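Local coordinates for protein putative hydrolase (Shewanella frigidimarina, PDB 3LHO) that probably acts as an iron-dependent dioxygenase of the 2-oxoadipate dioxygenase/decarboxylase family, related to the glyoxalase-like metalloenzymes, at residues D5-F10 with P89-V94; I18-S23 with D216-N221; S55-H60 with D127-S132; V156-Y161 with V227-C232; R162-T167 with S231-F236. All blocks are in the same frame, centred on the assembly; numbering follows the deposited sequence.

Interaction 1: residues D5-F10 with P89-V94; sequences DVNALF and PKQPKV. With SO4 (sulfate ion), chain E.
Phe10 and Gln91 bring the first turns of helix 6-20 against the loop that leads into strand 93-99, a helix-on-sheet packing against an inner strand of the mixed sheet. The Phe10 ring carries most of the apolar contact: Pro92 CG stands over one of its faces, 3.5 Å from the ring centroid and 18° off the normal, a CH-pi contact. Val94 CG2 meets the same ring in its plane, at the edge by CZ, 3.8 Å away. Toward the helix start, the Gln91 amide meets two helix residues. Its NE2 donates to Asn7 OD1 (2.9 Å, 163°), the donor lying above the carbonyl plane, while Val6 CG2 rests on its OE1. A bend at chi2 (-61°) folds the Gln91 chain into this position. Were Gln91 cut back to an alanine, Asn7 OD1 would probably lose this donor and a gap would open beside Val6. Behind this first shell, Tyr66 and Phe61 touch Phe10, and Asp5 caps the helix through OD1, which accepts from Ala8 N on its anti lone pair. One water donates to both amide oxygens, lying 2.7 Å from Gln91 OE1 and 3.3 Å from Asn7 OD1.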
# COMPACT_ATOMS: atom_id res chain seq x y z
N ASP A 5 5.08 -7.62 18.25
CA ASP A 5 4.69 -6.26 18.61
C ASP A 5 4.33 -5.43 17.37
O ASP A 5 5.12 -5.31 16.42
CB ASP A 5 5.82 -5.60 19.38
CG ASP A 5 5.46 -4.22 19.85
OD1 ASP A 5 5.53 -3.32 19.03
OD2 ASP A 5 5.11 -4.04 21.04
N VAL A 6 3.12 -4.87 17.41
CA VAL A 6 2.51 -4.11 16.32
C VAL A 6 3.34 -2.88 16.01
O VAL A 6 3.58 -2.60 14.84
CB VAL A 6 1.04 -3.77 16.63
CG1 VAL A 6 0.91 -2.91 17.89
CG2 VAL A 6 0.37 -3.13 15.42
N ASN A 7 3.87 -2.21 17.04
CA ASN A 7 4.69 -1.04 16.78
C ASN A 7 5.96 -1.39 16.05
O ASN A 7 6.32 -0.71 15.12
CB ASN A 7 4.97 -0.23 18.05
CG ASN A 7 3.73 0.39 18.59
OD1 ASN A 7 2.97 1.03 17.86
ND2 ASN A 7 3.47 0.18 19.87
N ALA A 8 6.61 -2.48 16.45
CA ALA A 8 7.81 -2.95 15.79
C ALA A 8 7.57 -3.31 14.32
O ALA A 8 8.42 -3.03 13.47
CB ALA A 8 8.41 -4.15 16.54
N LEU A 9 6.42 -3.91 14.00
CA LEU A 9 6.10 -4.29 12.62
C LEU A 9 5.97 -3.08 11.71
O LEU A 9 6.61 -3.01 10.66
CB LEU A 9 4.82 -5.15 12.56
CG LEU A 9 4.28 -5.57 11.19
CD1 LEU A 9 5.37 -6.24 10.33
CD2 LEU A 9 3.10 -6.49 11.35
N PHE A 10 5.16 -2.10 12.13
CA PHE A 10 5.05 -0.87 11.37
C PHE A 10 6.34 -0.04 11.31
O PHE A 10 6.63 0.51 10.26
CB PHE A 10 3.86 -0.07 11.86
CG PHE A 10 2.54 -0.70 11.50
CD1 PHE A 10 2.15 -0.80 10.19
CD2 PHE A 10 1.71 -1.23 12.49
CE1 PHE A 10 0.94 -1.39 9.86
CE2 PHE A 10 0.49 -1.79 12.16
CZ PHE A 10 0.11 -1.89 10.85
N PRO A 89 -7.03 2.31 18.43
CA PRO A 89 -7.33 3.23 17.30
C PRO A 89 -6.13 4.02 16.78
O PRO A 89 -6.21 4.53 15.68
CB PRO A 89 -8.38 4.18 17.90
CG PRO A 89 -8.01 4.24 19.33
CD PRO A 89 -7.61 2.82 19.69
N LYS A 90 -5.02 4.09 17.51
CA LYS A 90 -3.80 4.70 16.98
C LYS A 90 -3.16 3.88 15.84
O LYS A 90 -2.35 4.41 15.09
CB LYS A 90 -2.74 4.86 18.07
CG LYS A 90 -3.10 5.87 19.16
CD LYS A 90 -1.88 6.19 20.04
CE LYS A 90 -2.22 7.10 21.23
NZ LYS A 90 -2.88 6.39 22.37
N GLN A 91 -3.47 2.59 15.78
CA GLN A 91 -2.84 1.71 14.82
C GLN A 91 -3.54 1.85 13.48
O GLN A 91 -4.74 2.10 13.41
CB GLN A 91 -2.81 0.26 15.32
CG GLN A 91 -2.00 0.04 16.62
CD GLN A 91 -0.56 0.41 16.49
OE1 GLN A 91 -0.00 0.44 15.39
NE2 GLN A 91 0.07 0.70 17.60
N PRO A 92 -2.77 1.75 12.39
CA PRO A 92 -3.39 1.90 11.10
C PRO A 92 -4.35 0.75 10.76
O PRO A 92 -4.14 -0.39 11.17
CB PRO A 92 -2.18 1.90 10.16
CG PRO A 92 -1.07 1.28 10.90
CD PRO A 92 -1.31 1.64 12.32
N LYS A 93 -5.37 1.02 9.95
CA LYS A 93 -6.02 -0.04 9.27
C LYS A 93 -5.05 -0.65 8.27
O LYS A 93 -4.18 0.01 7.76
CB LYS A 93 -7.26 0.45 8.48
CG LYS A 93 -8.31 1.12 9.35
CD LYS A 93 -9.45 1.59 8.45
CE LYS A 93 -10.28 2.65 9.09
NZ LYS A 93 -9.51 3.93 9.09
N VAL A 94 -5.27 -1.92 7.96
CA VAL A 94 -4.46 -2.68 7.04
C VAL A 94 -5.33 -3.17 5.88
O VAL A 94 -6.29 -3.90 6.04
CB VAL A 94 -3.74 -3.85 7.77
CG1 VAL A 94 -3.01 -4.75 6.72
CG2 VAL A 94 -2.80 -3.29 8.84
S SO4 E . 8.83 -7.90 17.58
O1 SO4 E . 9.20 -7.04 18.70
O2 SO4 E . 7.43 -7.70 17.26
O3 SO4 E . 9.65 -7.54 16.41
O4 SO4 E . 9.01 -9.31 17.92
O HOH W 1 2.27 1.78 14.75

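Interaction 2: residues I18-S23 with D216-N221; sequences IKMTPS and DKVVVN
The carboxylate of Asp216 is the flat group of this contact, and Ser23 meets it along the edge that carries both oxygens. Asp216 OD1 accepts from Ser23 OG at 2.6 Å on its syn lone pair, whereas Ser23 N reaches Asp216 OD2 at 3.0 Å from the syn side but 27° out of the carboxylate plane. Two bonds from one residue thus fix the rotation of the group. Pro22 slides past in the opposite direction, its CD 3.3 Å from OD2 of Asp216, and Thr21 CG2 approaches the same oxygen at 3.4 Å. With CG beside its own backbone N (chi1 -71°), Asp216 extends to the start of helix 22-32, where Ser23 N lies in the first turn. Thr21 occupies the N-cap position, but its OG1 bonds to Tyr17 O and makes no capping bond. On the strand side, Val218 CG1 packs against Met20, 4.2 Å from its CB; Met20 is a selenomethionine. A water donates to Met20 O and to Lys217 O (2.7 Å), tying the end of helix 6-20 to the beginning of strand 217-222, whose partner is strand 225-230. The carboxylate takes an N-H of the first helical turn, so its negative charge would be expected to interact favourably with the positive end of the helix dipole, and the Ser23 hydroxyl shares in holding it.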
# COMPACT_ATOMS: atom_id res chain seq x y z
N ILE A 18 10.31 4.01 3.25
CA ILE A 18 10.95 5.31 3.00
C ILE A 18 12.21 5.21 2.14
O ILE A 18 12.59 6.18 1.51
CB ILE A 18 11.25 6.15 4.31
CG1 ILE A 18 12.25 5.44 5.23
CG2 ILE A 18 9.97 6.52 5.05
CD1 ILE A 18 12.69 6.32 6.46
N LYS A 19 12.82 4.03 2.07
CA LYS A 19 13.89 3.81 1.13
C LYS A 19 13.42 3.97 -0.30
O LYS A 19 14.18 4.46 -1.12
CB LYS A 19 14.53 2.43 1.31
CG LYS A 19 15.19 2.21 2.65
CD LYS A 19 15.67 0.76 2.77
CE LYS A 19 16.22 0.46 4.13
NZ LYS A 19 16.57 -0.98 4.21
N MSE A 20 12.20 3.52 -0.61
CA MSE A 20 11.59 3.69 -1.91
C MSE A 20 10.98 5.06 -2.03
O MSE A 20 10.85 5.56 -3.14
CB MSE A 20 10.42 2.72 -2.12
CG MSE A 20 10.83 1.31 -2.38
SE MSE A 20 9.28 0.28 -2.68
CE MSE A 20 8.55 0.26 -0.89
N THR A 21 10.60 5.65 -0.90
CA THR A 21 9.69 6.81 -0.87
C THR A 21 10.25 7.94 0.04
O THR A 21 9.67 8.25 1.10
CB THR A 21 8.29 6.37 -0.38
OG1 THR A 21 8.00 5.06 -0.89
CG2 THR A 21 7.20 7.34 -0.83
N PRO A 22 11.36 8.56 -0.38
CA PRO A 22 11.96 9.63 0.41
C PRO A 22 11.02 10.78 0.71
O PRO A 22 11.13 11.39 1.77
CB PRO A 22 13.14 10.11 -0.45
CG PRO A 22 12.92 9.56 -1.79
CD PRO A 22 12.15 8.29 -1.60
N SER A 23 10.08 11.04 -0.20
CA SER A 23 9.07 12.07 0.03
C SER A 23 8.27 11.83 1.33
O SER A 23 7.95 12.78 2.04
CB SER A 23 8.11 12.14 -1.14
OG SER A 23 8.78 12.58 -2.31
N ASP A 216 7.61 8.67 -5.92
CA ASP A 216 9.03 8.81 -6.08
C ASP A 216 9.52 7.80 -7.14
O ASP A 216 8.71 7.08 -7.73
CB ASP A 216 9.74 8.60 -4.74
CG ASP A 216 9.50 9.75 -3.76
OD1 ASP A 216 9.62 10.92 -4.16
OD2 ASP A 216 9.22 9.48 -2.58
N LYS A 217 10.83 7.74 -7.34
CA LYS A 217 11.40 6.88 -8.39
C LYS A 217 12.42 5.98 -7.74
O LYS A 217 13.11 6.42 -6.82
CB LYS A 217 12.07 7.73 -9.47
CG LYS A 217 11.08 8.62 -10.25
CD LYS A 217 11.78 9.50 -11.32
CE LYS A 217 12.52 10.68 -10.71
NZ LYS A 217 12.77 11.80 -11.66
N VAL A 218 12.55 4.75 -8.24
CA VAL A 218 13.63 3.85 -7.80
C VAL A 218 14.18 3.11 -8.98
O VAL A 218 13.52 2.99 -10.00
CB VAL A 218 13.18 2.81 -6.77
CG1 VAL A 218 12.85 3.47 -5.45
CG2 VAL A 218 12.00 1.97 -7.31
N VAL A 219 15.39 2.58 -8.83
CA VAL A 219 16.03 1.76 -9.85
C VAL A 219 15.72 0.29 -9.52
O VAL A 219 15.89 -0.15 -8.39
CB VAL A 219 17.58 1.99 -9.91
CG1 VAL A 219 18.21 1.08 -10.93
CG2 VAL A 219 17.92 3.43 -10.20
N VAL A 220 15.19 -0.44 -10.50
CA VAL A 220 14.99 -1.87 -10.36
C VAL A 220 16.04 -2.60 -11.17
O VAL A 220 16.30 -2.27 -12.34
CB VAL A 220 13.54 -2.22 -10.80
CG1 VAL A 220 13.36 -3.74 -11.02
CG2 VAL A 220 12.61 -1.69 -9.74
N ASN A 221 16.67 -3.59 -10.54
CA ASN A 221 17.73 -4.35 -11.16
C ASN A 221 17.19 -5.61 -11.82
O ASN A 221 17.17 -6.68 -11.25
CB ASN A 221 18.85 -4.64 -10.16
CG ASN A 221 19.38 -3.38 -9.51
OD1 ASN A 221 19.21 -3.17 -8.32
ND2 ASN A 221 19.96 -2.49 -10.31
O HOH W 2 13.31 6.94 -4.13

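Interaction 3: residues S55-H60 with D127-S132; sequences SVLAKH and DNFIYS
His60 and Leu57, one turn apart on helix 54-62, pack on Phe129 and Ile130 of the loop before helix 140-149. The dense part is apolar. Ile130 CG2 sits over one face of the His60 imidazole, 4.0 Å from CG, while Phe129 CB comes to His60 CE1 at 3.8 Å from an oblique direction. Leu57 CD1 meets the Phe129 ring in its plane, at the edge, 3.8 Å from CE2, and the two side chains cross at about a right angle. Phe129 is directed at the helix by a first torsion of 178°, CG trans to its backbone N. Away from this core the contact is looser and wet: a water lies 3.0 Å from His60 ND1 and donates only weakly to Asp127 O. The other imidazole nitrogen, NE2, is hydrogen-bonded to Thr124 O, and this bond, with Ile130 CG2 over the ring face, restricts how the ring can turn. The loop makes its own short turn, with Phe129 O accepting from Ser132 N and, at 2.7 Å, from Ser132 OG. Leu57 also touches Leu44 of strand 39-47 and Ile96 of strand 93-99, which makes this a layered alpha/beta packing: a loop with a 3-10 turn against a helix that itself lies on the mixed sheet.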
# COMPACT_ATOMS: atom_id res chain seq x y z
N SER A 55 -4.46 -14.30 2.53
CA SER A 55 -4.57 -14.88 3.86
C SER A 55 -3.17 -15.04 4.43
O SER A 55 -2.99 -14.86 5.61
CB SER A 55 -5.28 -16.22 3.81
OG SER A 55 -6.62 -15.98 3.34
N VAL A 56 -2.21 -15.33 3.57
CA VAL A 56 -0.81 -15.49 4.05
C VAL A 56 -0.23 -14.16 4.60
O VAL A 56 0.47 -14.13 5.66
CB VAL A 56 0.06 -16.01 2.93
CG1 VAL A 56 1.52 -16.03 3.34
CG2 VAL A 56 -0.40 -17.42 2.54
N LEU A 57 -0.46 -13.08 3.86
CA LEU A 57 -0.02 -11.76 4.29
C LEU A 57 -0.80 -11.36 5.53
O LEU A 57 -0.24 -10.79 6.45
CB LEU A 57 -0.22 -10.70 3.20
CG LEU A 57 0.90 -10.60 2.13
CD1 LEU A 57 1.00 -11.80 1.19
CD2 LEU A 57 0.77 -9.32 1.32
N ALA A 58 -2.11 -11.61 5.54
CA ALA A 58 -2.97 -11.19 6.65
C ALA A 58 -2.56 -11.79 8.01
O ALA A 58 -2.72 -11.13 9.05
CB ALA A 58 -4.46 -11.51 6.34
N LYS A 59 -1.97 -12.99 7.99
CA LYS A 59 -1.57 -13.67 9.22
C LYS A 59 -0.52 -12.88 10.00
O LYS A 59 -0.41 -13.00 11.22
CB LYS A 59 -1.05 -15.09 8.95
CG LYS A 59 -2.12 -16.14 8.80
CD LYS A 59 -2.71 -16.54 10.14
CE LYS A 59 -3.72 -17.66 9.96
NZ LYS A 59 -4.55 -17.83 11.20
N HIS A 60 0.26 -12.07 9.29
CA HIS A 60 1.25 -11.19 9.94
C HIS A 60 0.57 -10.16 10.80
O HIS A 60 1.17 -9.61 11.70
CB HIS A 60 2.21 -10.56 8.93
CG HIS A 60 3.12 -11.57 8.31
ND1 HIS A 60 4.42 -11.75 8.74
CD2 HIS A 60 2.90 -12.51 7.36
CE1 HIS A 60 4.96 -12.76 8.08
NE2 HIS A 60 4.06 -13.24 7.24
N ASP A 127 9.55 -12.93 10.02
CA ASP A 127 9.04 -11.63 10.45
C ASP A 127 9.15 -10.54 9.42
O ASP A 127 8.43 -9.55 9.53
CB ASP A 127 9.68 -11.13 11.77
CG ASP A 127 11.21 -10.93 11.69
OD1 ASP A 127 11.89 -11.32 10.71
OD2 ASP A 127 11.74 -10.38 12.66
N ASN A 128 10.07 -10.67 8.47
CA ASN A 128 10.31 -9.62 7.51
C ASN A 128 9.55 -9.83 6.24
O ASN A 128 9.77 -9.07 5.28
CB ASN A 128 11.81 -9.46 7.19
CG ASN A 128 12.38 -10.64 6.42
OD1 ASN A 128 11.95 -11.77 6.61
ND2 ASN A 128 13.30 -10.36 5.52
N PHE A 129 8.65 -10.83 6.19
CA PHE A 129 8.07 -11.16 4.89
C PHE A 129 7.35 -9.99 4.20
O PHE A 129 7.50 -9.79 2.98
CB PHE A 129 7.13 -12.37 4.94
CG PHE A 129 6.48 -12.68 3.57
CD1 PHE A 129 7.29 -13.07 2.50
CD2 PHE A 129 5.14 -12.49 3.34
CE1 PHE A 129 6.80 -13.32 1.29
CE2 PHE A 129 4.61 -12.74 2.11
CZ PHE A 129 5.42 -13.13 1.06
N ILE A 130 6.57 -9.20 4.92
CA ILE A 130 5.79 -8.15 4.24
C ILE A 130 6.68 -6.96 3.77
O ILE A 130 6.23 -6.10 3.06
CB ILE A 130 4.58 -7.68 5.07
CG1 ILE A 130 5.03 -6.91 6.30
CG2 ILE A 130 3.57 -8.88 5.43
CD1 ILE A 130 3.85 -6.19 7.01
N TYR A 131 7.94 -6.92 4.21
CA TYR A 131 8.92 -5.95 3.69
C TYR A 131 10.20 -6.63 3.17
O TYR A 131 11.29 -6.04 3.23
CB TYR A 131 9.24 -4.85 4.71
CG TYR A 131 9.68 -5.35 6.09
CD1 TYR A 131 8.73 -5.69 7.07
CD2 TYR A 131 11.06 -5.52 6.39
CE1 TYR A 131 9.11 -6.17 8.29
CE2 TYR A 131 11.46 -6.02 7.65
CZ TYR A 131 10.45 -6.32 8.60
OH TYR A 131 10.77 -6.79 9.83
N SER A 132 10.05 -7.86 2.67
CA SER A 132 11.21 -8.71 2.26
C SER A 132 11.65 -8.37 0.81
O SER A 132 12.70 -8.79 0.34
CB SER A 132 10.82 -10.23 2.33
OG SER A 132 9.64 -10.53 1.52
O HOH W 3 5.61 -10.39 11.10

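Interaction 4: residues V156-Y161 with V227-C232; sequences VAALGY and VEIPSC
Ile229 turns CG1 into the position between its backbone N and carbonyl carbon (chi1 72°), and a nearly extended second torsion of 163° sends CD1 on toward the helix. The end of the chain meets Ala158 CB at 3.5 Å, methyl against methyl. Leu159, with CG beside its own N, directs CD1 to the same strand further along. This is a helix packed on a beta hairpin: the last turn of helix 151-159 lies against strand 225-230, which pairs in antiparallel fashion with strand 217-222. From Leu159 CD1 the distance is 4.5 Å to Ile229 CD1 and 4.3 Å to Pro230 O, so that side of the contact is wider than the Ala158 side. Together the two segments bury just 148 Å², and the contact is apolar. Neighbours complete the packing: Tyr143 of helix 140-149 touches both Ala158 and Ile229, and Val218 and Met20 touch Leu159. Polar groups of Ser231 are satisfied by other partners, its OG by Met20 O and its carbonyl by Trp155 NE1. The helix ends as Gly160 leaves helical angles with positive phi (72°), a conformation that favours glycine, while Gly160 N still donates to Val156 O at 2.8 Å. Beyond the strand, where the chain turns off, Leu159 CD1 rests on the backbone of Ser231, 4.1 Å from its CA.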
# COMPACT_ATOMS: atom_id res chain seq x y z
N VAL A 156 4.13 -5.32 -8.50
CA VAL A 156 4.51 -6.41 -7.60
C VAL A 156 5.71 -7.17 -8.17
O VAL A 156 6.65 -7.46 -7.44
CB VAL A 156 3.36 -7.39 -7.31
CG1 VAL A 156 3.91 -8.52 -6.46
CG2 VAL A 156 2.23 -6.70 -6.59
N ALA A 157 5.71 -7.41 -9.50
CA ALA A 157 6.86 -8.08 -10.13
C ALA A 157 8.16 -7.28 -9.95
O ALA A 157 9.24 -7.88 -9.67
CB ALA A 157 6.57 -8.34 -11.64
N ALA A 158 8.08 -5.95 -10.06
CA ALA A 158 9.30 -5.09 -9.95
C ALA A 158 9.81 -4.91 -8.53
O ALA A 158 11.03 -4.86 -8.30
CB ALA A 158 9.09 -3.71 -10.62
N LEU A 159 8.91 -4.77 -7.57
CA LEU A 159 9.33 -4.35 -6.20
C LEU A 159 9.12 -5.40 -5.09
O LEU A 159 9.74 -5.34 -4.02
CB LEU A 159 8.62 -3.03 -5.85
CG LEU A 159 9.19 -1.83 -6.64
CD1 LEU A 159 8.27 -0.67 -6.55
CD2 LEU A 159 10.60 -1.44 -6.17
N GLY A 160 8.28 -6.39 -5.39
CA GLY A 160 8.02 -7.48 -4.47
C GLY A 160 7.17 -7.10 -3.26
O GLY A 160 6.19 -6.35 -3.37
N TYR A 161 7.52 -7.70 -2.13
CA TYR A 161 6.73 -7.60 -0.91
C TYR A 161 7.25 -6.48 -0.05
O TYR A 161 8.23 -6.63 0.68
CB TYR A 161 6.68 -8.96 -0.17
CG TYR A 161 5.81 -9.90 -0.96
CD1 TYR A 161 4.46 -9.70 -1.02
CD2 TYR A 161 6.36 -10.89 -1.78
CE1 TYR A 161 3.67 -10.49 -1.77
CE2 TYR A 161 5.54 -11.67 -2.61
CZ TYR A 161 4.22 -11.48 -2.57
OH TYR A 161 3.41 -12.24 -3.39
N VAL A 227 16.54 -0.29 -14.56
CA VAL A 227 15.48 0.57 -15.03
C VAL A 227 14.90 1.42 -13.91
O VAL A 227 14.55 0.93 -12.82
CB VAL A 227 14.37 -0.27 -15.66
CG1 VAL A 227 13.28 0.65 -16.16
CG2 VAL A 227 14.93 -1.15 -16.81
N GLU A 228 14.77 2.72 -14.18
CA GLU A 228 14.09 3.61 -13.27
C GLU A 228 12.57 3.58 -13.43
O GLU A 228 12.04 3.80 -14.51
CB GLU A 228 14.65 5.02 -13.47
CG GLU A 228 14.43 5.94 -12.36
CD GLU A 228 15.25 7.21 -12.55
OE1 GLU A 228 16.49 7.17 -12.39
OE2 GLU A 228 14.66 8.22 -12.91
N ILE A 229 11.85 3.28 -12.36
CA ILE A 229 10.40 3.25 -12.40
C ILE A 229 9.81 4.00 -11.20
O ILE A 229 10.48 4.20 -10.18
CB ILE A 229 9.84 1.76 -12.45
CG1 ILE A 229 10.02 1.06 -11.10
CG2 ILE A 229 10.50 0.95 -13.64
CD1 ILE A 229 9.17 -0.21 -10.91
N PRO A 230 8.54 4.40 -11.30
CA PRO A 230 7.88 4.90 -10.10
C PRO A 230 7.82 3.87 -8.99
O PRO A 230 7.57 2.67 -9.22
CB PRO A 230 6.45 5.20 -10.59
CG PRO A 230 6.58 5.30 -12.09
CD PRO A 230 7.60 4.30 -12.43
N SER A 231 8.04 4.34 -7.78
CA SER A 231 8.04 3.44 -6.64
C SER A 231 6.69 3.59 -5.94
O SER A 231 5.72 2.92 -6.31
CB SER A 231 9.24 3.72 -5.72
OG SER A 231 9.30 5.10 -5.39
N CYS A 232 6.61 4.47 -4.95
CA CYS A 232 5.36 4.69 -4.19
C CYS A 232 5.05 6.16 -4.01
O CYS A 232 5.97 6.99 -3.98
CB CYS A 232 5.52 4.14 -2.77
SG CYS A 232 6.13 2.44 -2.64

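Interaction 5: residues R162-T167 with S231-F236; sequences RANHFT and SCFYEF. With NI (nickel (II) ion), chain B.
Glu235 OE1 has two partners in this contact. It coordinates the nickel ion at 2.2 Å. It also accepts a hydrogen bond from Thr167 OG1 at 2.7 Å, met on the anti side and 33° out of the carboxylate plane. His165 NE2 binds the same metal at 2.1 Å, and the imidazole and carboxylate planes stand 63° apart. His41 and three waters complete the shell; one of these waters also donates to Glu235 OE2. Asn164 OD1 sets the imidazole from behind, accepting a nearly straight bond from His165 ND1 in the ring plane at 2.8 Å. Over one face of that ring lies Phe233 CE1, the two rings meeting obliquely. The ligands sit on neighbouring strands of the mixed sheet, 165-169 and 235-239, which run parallel, and a two-histidine, one-glutamate site on such strands is consistent with the glyoxalase-like (VOC) fold of this family, whose expected cofactor is iron. Thr167 pairs with Glu235 as a parallel bridge, both side chains on the metal's face of the sheet. Replacing Thr167 by a valine would probably cost Glu235 OE1 its hydroxyl donor and let the carboxylate turn more freely at the metal. Alongside, Glu235 N donates to Phe166 O (3.2 Å, 166°). A water joins the strand approaches, donating to Asn164 O and accepting from Phe233 N.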
# COMPACT_ATOMS: atom_id res chain seq x y z
N ARG A 162 6.62 -5.33 -0.18
CA ARG A 162 6.99 -4.08 0.50
C ARG A 162 5.72 -3.24 0.57
O ARG A 162 4.77 -3.49 -0.19
CB ARG A 162 8.10 -3.30 -0.24
CG ARG A 162 9.27 -4.09 -0.69
CD ARG A 162 10.26 -3.28 -1.50
NE ARG A 162 11.03 -2.35 -0.67
CZ ARG A 162 12.10 -1.66 -1.08
NH1 ARG A 162 12.59 -1.81 -2.31
NH2 ARG A 162 12.68 -0.80 -0.25
N ALA A 163 5.63 -2.28 1.48
CA ALA A 163 4.36 -1.46 1.54
C ALA A 163 4.17 -0.74 0.23
O ALA A 163 5.12 -0.18 -0.31
CB ALA A 163 4.38 -0.44 2.72
N ASN A 164 2.95 -0.76 -0.31
CA ASN A 164 2.66 0.04 -1.48
C ASN A 164 2.47 1.50 -1.10
O ASN A 164 2.93 2.38 -1.82
CB ASN A 164 1.40 -0.46 -2.20
CG ASN A 164 1.01 0.43 -3.42
OD1 ASN A 164 0.15 1.29 -3.30
ND2 ASN A 164 1.66 0.22 -4.57
N HIS A 165 1.80 1.74 0.03
CA HIS A 165 1.76 3.11 0.61
C HIS A 165 1.36 3.11 2.07
O HIS A 165 0.74 2.16 2.56
CB HIS A 165 0.86 4.07 -0.20
CG HIS A 165 -0.58 3.65 -0.30
ND1 HIS A 165 -1.06 2.85 -1.31
CD2 HIS A 165 -1.66 4.03 0.43
CE1 HIS A 165 -2.36 2.70 -1.17
NE2 HIS A 165 -2.76 3.39 -0.11
N PHE A 166 1.79 4.17 2.77
CA PHE A 166 1.19 4.61 4.02
C PHE A 166 0.27 5.79 3.74
O PHE A 166 0.55 6.58 2.84
CB PHE A 166 2.25 5.08 4.96
CG PHE A 166 2.95 3.98 5.64
CD1 PHE A 166 3.78 3.13 4.91
CD2 PHE A 166 2.80 3.78 7.01
CE1 PHE A 166 4.45 2.09 5.56
CE2 PHE A 166 3.51 2.76 7.66
CZ PHE A 166 4.28 1.90 6.92
N THR A 167 -0.79 5.90 4.55
CA THR A 167 -1.74 6.99 4.46
C THR A 167 -1.93 7.69 5.80
O THR A 167 -2.34 7.05 6.78
CB THR A 167 -3.10 6.49 3.98
OG1 THR A 167 -2.94 5.85 2.70
CG2 THR A 167 -4.07 7.70 3.86
N SER A 231 8.04 4.34 -7.78
CA SER A 231 8.04 3.44 -6.64
C SER A 231 6.69 3.59 -5.94
O SER A 231 5.72 2.92 -6.31
CB SER A 231 9.24 3.72 -5.72
OG SER A 231 9.30 5.10 -5.39
N CYS A 232 6.61 4.47 -4.95
CA CYS A 232 5.36 4.69 -4.19
C CYS A 232 5.05 6.16 -4.01
O CYS A 232 5.97 6.99 -3.98
CB CYS A 232 5.52 4.14 -2.77
SG CYS A 232 6.13 2.44 -2.64
N PHE A 233 3.76 6.46 -3.86
CA PHE A 233 3.31 7.71 -3.30
C PHE A 233 3.04 7.57 -1.77
O PHE A 233 3.00 6.46 -1.24
CB PHE A 233 2.04 8.20 -4.00
CG PHE A 233 0.92 7.21 -4.05
CD1 PHE A 233 0.17 6.93 -2.91
CD2 PHE A 233 0.59 6.56 -5.23
CE1 PHE A 233 -0.88 6.00 -2.93
CE2 PHE A 233 -0.46 5.66 -5.28
CZ PHE A 233 -1.20 5.37 -4.12
N TYR A 234 2.89 8.74 -1.13
CA TYR A 234 2.41 8.91 0.24
C TYR A 234 1.02 9.53 0.11
O TYR A 234 0.83 10.48 -0.65
CB TYR A 234 3.35 9.87 0.94
CG TYR A 234 3.39 9.96 2.45
CD1 TYR A 234 3.19 8.84 3.28
CD2 TYR A 234 3.72 11.17 3.07
CE1 TYR A 234 3.28 8.95 4.68
CE2 TYR A 234 3.83 11.27 4.45
CZ TYR A 234 3.64 10.16 5.25
OH TYR A 234 3.74 10.29 6.61
N GLU A 235 0.06 9.00 0.86
CA GLU A 235 -1.35 9.33 0.75
C GLU A 235 -1.87 9.99 2.04
O GLU A 235 -1.24 9.89 3.09
CB GLU A 235 -2.10 8.04 0.48
CG GLU A 235 -3.56 8.18 0.02
CD GLU A 235 -4.13 6.82 -0.43
OE1 GLU A 235 -4.48 6.01 0.46
OE2 GLU A 235 -4.24 6.56 -1.66
N PHE A 236 -3.01 10.68 1.91
CA PHE A 236 -3.65 11.46 3.00
C PHE A 236 -5.13 11.18 2.92
O PHE A 236 -5.70 11.19 1.85
CB PHE A 236 -3.33 12.96 2.83
CG PHE A 236 -1.86 13.20 2.62
CD1 PHE A 236 -1.01 13.37 3.69
CD2 PHE A 236 -1.31 13.16 1.34
CE1 PHE A 236 0.36 13.50 3.49
CE2 PHE A 236 0.07 13.31 1.15
CZ PHE A 236 0.89 13.47 2.21
NI NI B . -4.80 3.88 0.22
O HOH W 4 2.21 3.96 -3.88
O HOH W 5 -5.29 4.18 -2.12
O HOH W 6 -6.80 4.17 -0.01
O HOH W 7 -5.77 1.88 -0.32

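How the interactions relate
Interactions 2, 4 and 5 form one cluster, with centres 8 to 12 Å apart. Interactions 4 and 5 share Ser231 and Cys232, where the chain passes from strand 225-230 toward strand 235-239, and Ser231 is also hydrogen-bonded to Met20 and Asp216 of interaction 2. Interactions 1 and 3, about 13 Å apart between centres, touch through Leu9 with Ile130. Helix 6-20 spans both groups, beginning in interaction 1 and ending in interaction 2, while interactions 1 and 5 reach the same mixed sheet. Along the chain, interaction 3 is nested within the loop that interaction 2 closes, and interaction 1 closes before interactions 4 and 5 open. The separate hairpin 217-230 is thus joined to the metal-bearing sheet through Ser231 and Cys232.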